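Local structure of berberine bridge enzyme-like 28 (Arabidopsis thaliana, 5D79) at residues K86-Q98 / A205-R217. The protein binds FAD as a secreted plant oxidoreductase of the berberine bridge enzyme-like family and is involved in adaptation to salt stress. Residues are numbered along the deposited sequence; the frame is centred on the assembly and turned at random.
Sequences KASDVQTVIRCAQ and ALVVDASGRILDR
The side-chain amide of Q91 has the end of I214 on one face, with I214 CD1 3.3 Å from Q91 CD. The two side chains cross at about a right angle. At the amide's nitrogen end, Q91 NE2 donates an almost straight bond to G212 O, whose modelled length of 2.5 Å is doubtfully short. Q91 CG lies beside the backbone N (chi1 -56°) and the chain then runs extended, which carries the amide out to the turn. The R95 guanidinium meets the same turn obliquely. R95 NE makes a weak bond of 3.4 Å to S211 O, and R95 NH2 lies close to G212 O at a poor angle. Cutting Q91 back to an alanine is likely to leave G212 O without this donor and to open a gap over the end of I214.

On the strand side, V208 makes apolar contacts with V90 and I94, with V208 CG2 4.0 Å from V90 CG1 and V208 CG1 3.8 Å from I94 CG1. L240 of strand 238-248 also touches V90 and V208. A87 CB meets I214 CD1 at 3.9 Å.

G212 closes a type I turn from D209. Its backbone angles (phi 108°) would press a CB against the preceding carbonyl O, which calls for glycine, and a CB would also strike R95 NE. The turn links strands 202-208 and 214-215 as a beta hairpin, with V207 and L215 a hydrogen-bonded pair. Helix 87-100 is the crossover of a beta-alpha-beta unit between strands 80-82 and 103-107. The contact thus joins the two alpha+beta subdomains of the PCMH-type FAD-binding fold.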
loop_
_atom_site.group_PDB
_atom_site.type_symbol
_atom_site.label_atom_id
_atom_site.label_comp_id
_atom_site.label_asym_id
_atom_site.label_seq_id
_atom_site.Cartn_x
_atom_site.Cartn_y
_atom_site.Cartn_z
ATOM N N LYS A 86 12.786 21.570 -2.997
ATOM C CA LYS A 86 12.767 21.679 -4.449
ATOM C C LYS A 86 13.450 20.453 -5.020
ATOM O O LYS A 86 14.201 19.781 -4.318
ATOM C CB LYS A 86 13.449 22.969 -4.921
ATOM C CG LYS A 86 14.833 23.185 -4.355
ATOM C CD LYS A 86 15.319 24.607 -4.575
ATOM C CE LYS A 86 16.682 24.847 -3.919
ATOM N NZ LYS A 86 16.651 24.786 -2.423
ATOM N N ALA A 87 13.175 20.150 -6.284
ATOM C CA ALA A 87 13.739 18.963 -6.920
ATOM C C ALA A 87 15.256 18.929 -6.817
ATOM O O ALA A 87 15.835 17.877 -6.562
ATOM C CB ALA A 87 13.320 18.890 -8.373
ATOM N N SER A 88 15.888 20.088 -6.998
ATOM C CA SER A 88 17.346 20.183 -7.032
ATOM C C SER A 88 17.992 19.628 -5.764
ATOM O O SER A 88 19.102 19.094 -5.813
ATOM C CB SER A 88 17.784 21.637 -7.238
ATOM O OG SER A 88 17.635 22.399 -6.045
ATOM N N ASP A 89 17.292 19.767 -4.638
ATOM C CA ASP A 89 17.758 19.236 -3.358
ATOM C C ASP A 89 17.926 17.728 -3.401
ATOM O O ASP A 89 18.919 17.195 -2.895
ATOM C CB ASP A 89 16.789 19.587 -2.235
ATOM C CG ASP A 89 16.696 21.066 -1.993
ATOM O OD1 ASP A 89 17.291 21.832 -2.788
ATOM O OD2 ASP A 89 16.022 21.462 -1.014
ATOM N N VAL A 90 16.933 17.050 -3.981
ATOM C CA VAL A 90 16.939 15.595 -4.092
ATOM C C VAL A 90 18.140 15.153 -4.891
ATOM O O VAL A 90 18.859 14.240 -4.489
ATOM C CB VAL A 90 15.663 15.054 -4.765
ATOM C CG1 VAL A 90 15.799 13.564 -5.024
ATOM C CG2 VAL A 90 14.452 15.341 -3.900
ATOM N N GLN A 91 18.344 15.823 -6.021
ATOM C CA GLN A 91 19.475 15.564 -6.899
ATOM C C GLN A 91 20.781 15.611 -6.133
ATOM O O GLN A 91 21.618 14.716 -6.245
ATOM C CB GLN A 91 19.509 16.586 -8.031
ATOM C CG GLN A 91 18.245 16.646 -8.849
ATOM C CD GLN A 91 18.368 17.618 -9.998
ATOM O OE1 GLN A 91 17.931 18.767 -9.902
ATOM N NE2 GLN A 91 18.967 17.163 -11.102
ATOM N N THR A 92 20.940 16.666 -5.345
ATOM C CA THR A 92 22.168 16.883 -4.604
ATOM C C THR A 92 22.384 15.769 -3.592
ATOM O O THR A 92 23.516 15.342 -3.364
ATOM C CB THR A 92 22.143 18.242 -3.904
ATOM O OG1 THR A 92 22.002 19.269 -4.890
ATOM C CG2 THR A 92 23.421 18.474 -3.120
ATOM N N VAL A 93 21.299 15.282 -3.001
ATOM C CA VAL A 93 21.407 14.195 -2.041
ATOM C C VAL A 93 21.885 12.919 -2.725
ATOM O O VAL A 93 22.800 12.257 -2.249
ATOM C CB VAL A 93 20.080 13.929 -1.335
ATOM C CG1 VAL A 93 20.206 12.710 -0.467
ATOM C CG2 VAL A 93 19.680 15.132 -0.491
ATOM N N ILE A 94 21.270 12.599 -3.859
ATOM C CA ILE A 94 21.656 11.438 -4.662
ATOM C C ILE A 94 23.109 11.525 -5.122
ATOM O O ILE A 94 23.868 10.566 -4.981
ATOM C CB ILE A 94 20.737 11.272 -5.914
ATOM C CG1 ILE A 94 19.265 11.092 -5.505
ATOM C CG2 ILE A 94 21.195 10.109 -6.774
ATOM C CD1 ILE A 94 19.057 10.238 -4.254
ATOM N N ARG A 95 23.501 12.678 -5.658
ATOM C CA ARG A 95 24.875 12.876 -6.122
ATOM C C ARG A 95 25.917 12.830 -4.996
ATOM O O ARG A 95 26.928 12.135 -5.114
ATOM C CB ARG A 95 24.984 14.193 -6.881
ATOM C CG ARG A 95 24.147 14.196 -8.145
ATOM C CD ARG A 95 24.636 15.212 -9.159
ATOM N NE ARG A 95 23.646 15.459 -10.206
ATOM C CZ ARG A 95 22.824 16.506 -10.225
ATOM N NH1 ARG A 95 22.877 17.413 -9.255
ATOM N NH2 ARG A 95 21.952 16.650 -11.216
ATOM N N CYS A 96 25.667 13.553 -3.907
ATOM C CA CYS A 96 26.593 13.567 -2.771
ATOM C C CYS A 96 26.701 12.226 -2.059
ATOM O O CYS A 96 27.784 11.850 -1.617
ATOM C CB CYS A 96 26.180 14.626 -1.748
ATOM S SG CYS A 96 26.439 16.328 -2.263
ATOM N N ALA A 97 25.574 11.527 -1.918
ATOM C CA ALA A 97 25.545 10.226 -1.253
ATOM C C ALA A 97 26.501 9.265 -1.950
ATOM O O ALA A 97 27.391 8.673 -1.332
ATOM C CB ALA A 97 24.120 9.652 -1.239
ATOM N N GLN A 98 26.309 9.138 -3.255
ATOM C CA GLN A 98 27.129 8.268 -4.068
ATOM C C GLN A 98 28.600 8.668 -4.027
ATOM O O GLN A 98 29.478 7.809 -4.070
ATOM C CB GLN A 98 26.611 8.270 -5.503
ATOM C CG GLN A 98 25.176 7.819 -5.590
ATOM C CD GLN A 98 24.730 7.538 -7.004
ATOM O OE1 GLN A 98 25.190 6.590 -7.639
ATOM N NE2 GLN A 98 23.820 8.363 -7.507
ATOM N N ALA A 205 5.453 10.724 -15.179
ATOM C CA ALA A 205 6.040 10.793 -13.851
ATOM C C ALA A 205 7.378 11.471 -13.922
ATOM O O ALA A 205 7.985 11.529 -14.977
ATOM C CB ALA A 205 6.190 9.400 -13.259
ATOM N N LEU A 206 7.834 11.987 -12.792
ATOM C CA LEU A 206 9.184 12.524 -12.696
ATOM C C LEU A 206 9.971 11.660 -11.731
ATOM O O LEU A 206 9.498 11.383 -10.632
ATOM C CB LEU A 206 9.179 13.981 -12.216
ATOM C CG LEU A 206 8.422 15.025 -13.031
ATOM C CD1 LEU A 206 8.380 16.335 -12.270
ATOM C CD2 LEU A 206 9.068 15.208 -14.377
ATOM N N VAL A 207 11.158 11.226 -12.137
ATOM C CA VAL A 207 12.008 10.447 -11.245
ATOM C C VAL A 207 13.469 10.954 -11.292
ATOM O O VAL A 207 13.967 11.359 -12.343
ATOM C CB VAL A 207 11.921 8.926 -11.597
ATOM C CG1 VAL A 207 12.407 8.664 -13.011
ATOM C CG2 VAL A 207 12.689 8.070 -10.593
ATOM N N VAL A 208 14.136 10.977 -10.141
ATOM C CA VAL A 208 15.574 11.216 -10.113
ATOM C C VAL A 208 16.296 9.872 -10.096
ATOM O O VAL A 208 16.064 9.051 -9.198
ATOM C CB VAL A 208 16.005 12.060 -8.900
ATOM C CG1 VAL A 208 17.537 12.072 -8.751
ATOM C CG2 VAL A 208 15.447 13.475 -9.013
ATOM N N ASP A 209 17.147 9.639 -11.100
ATOM C CA ASP A 209 17.868 8.369 -11.200
ATOM C C ASP A 209 19.235 8.458 -10.515
ATOM O O ASP A 209 19.585 9.494 -9.933
ATOM C CB ASP A 209 18.009 7.922 -12.667
ATOM C CG ASP A 209 18.906 8.828 -13.486
ATOM O OD1 ASP A 209 19.106 9.988 -13.103
ATOM O OD2 ASP A 209 19.409 8.383 -14.533
ATOM N N ALA A 210 19.998 7.368 -10.576
ATOM C CA ALA A 210 21.268 7.274 -9.861
ATOM C C ALA A 210 22.266 8.342 -10.312
ATOM O O ALA A 210 23.245 8.613 -9.622
ATOM C CB ALA A 210 21.866 5.878 -10.025
ATOM N N SER A 211 22.010 8.962 -11.458
ATOM C CA SER A 211 22.840 10.071 -11.919
ATOM C C SER A 211 22.549 11.373 -11.155
ATOM O O SER A 211 23.465 12.147 -10.851
ATOM C CB SER A 211 22.635 10.301 -13.418
ATOM O OG SER A 211 22.576 9.078 -14.115
ATOM N N GLY A 212 21.276 11.609 -10.846
ATOM C CA GLY A 212 20.846 12.885 -10.300
ATOM C C GLY A 212 20.067 13.616 -11.372
ATOM O O GLY A 212 19.704 14.782 -11.232
ATOM N N ARG A 213 19.823 12.896 -12.459
ATOM C CA ARG A 213 19.054 13.383 -13.590
ATOM C C ARG A 213 17.543 13.260 -13.323
ATOM O O ARG A 213 17.041 12.190 -12.954
ATOM C CB ARG A 213 19.458 12.603 -14.846
ATOM C CG ARG A 213 18.933 13.121 -16.173
ATOM C CD ARG A 213 19.428 12.218 -17.318
ATOM N NE ARG A 213 18.760 12.504 -18.590
ATOM C CZ ARG A 213 18.829 11.727 -19.670
ATOM N NH1 ARG A 213 19.536 10.603 -19.641
ATOM N NH2 ARG A 213 18.185 12.072 -20.779
ATOM N N ILE A 214 16.828 14.365 -13.496
ATOM C CA ILE A 214 15.378 14.357 -13.384
ATOM C C ILE A 214 14.734 13.939 -14.696
ATOM O O ILE A 214 14.866 14.628 -15.707
ATOM C CB ILE A 214 14.848 15.724 -12.997
ATOM C CG1 ILE A 214 15.475 16.161 -11.680
ATOM C CG2 ILE A 214 13.333 15.691 -12.917
ATOM C CD1 ILE A 214 15.376 17.631 -11.466
ATOM N N LEU A 215 14.028 12.816 -14.675
ATOM C CA LEU A 215 13.512 12.218 -15.898
ATOM C C LEU A 215 11.986 12.139 -15.917
ATOM O O LEU A 215 11.374 11.641 -14.970
ATOM C CB LEU A 215 14.110 10.819 -16.066
ATOM C CG LEU A 215 15.637 10.736 -16.126
ATOM C CD1 LEU A 215 16.127 9.382 -15.663
ATOM C CD2 LEU A 215 16.113 11.015 -17.540
ATOM N N ASP A 216 11.370 12.636 -16.986
ATOM C CA ASP A 216 9.937 12.426 -17.165
ATOM C C ASP A 216 9.740 11.156 -18.007
ATOM O O ASP A 216 10.721 10.511 -18.398
ATOM C CB ASP A 216 9.246 13.660 -17.779
ATOM C CG ASP A 216 9.688 13.959 -19.205
ATOM O OD1 ASP A 216 10.678 13.362 -19.671
ATOM O OD2 ASP A 216 9.047 14.814 -19.861
ATOM N N ARG A 217 8.490 10.769 -18.247
ATOM C CA ARG A 217 8.205 9.491 -18.902
ATOM C C ARG A 217 8.943 9.395 -20.238
ATOM O O ARG A 217 9.507 8.356 -20.592
ATOM C CB ARG A 217 6.696 9.314 -19.103
ATOM C CG ARG A 217 6.349 8.110 -19.931
ATOM C CD ARG A 217 4.869 7.957 -20.161
ATOM N NE ARG A 217 4.617 6.642 -20.732
ATOM C CZ ARG A 217 3.414 6.116 -20.898
ATOM N NH1 ARG A 217 2.335 6.789 -20.538
ATOM N NH2 ARG A 217 3.291 4.910 -21.416
#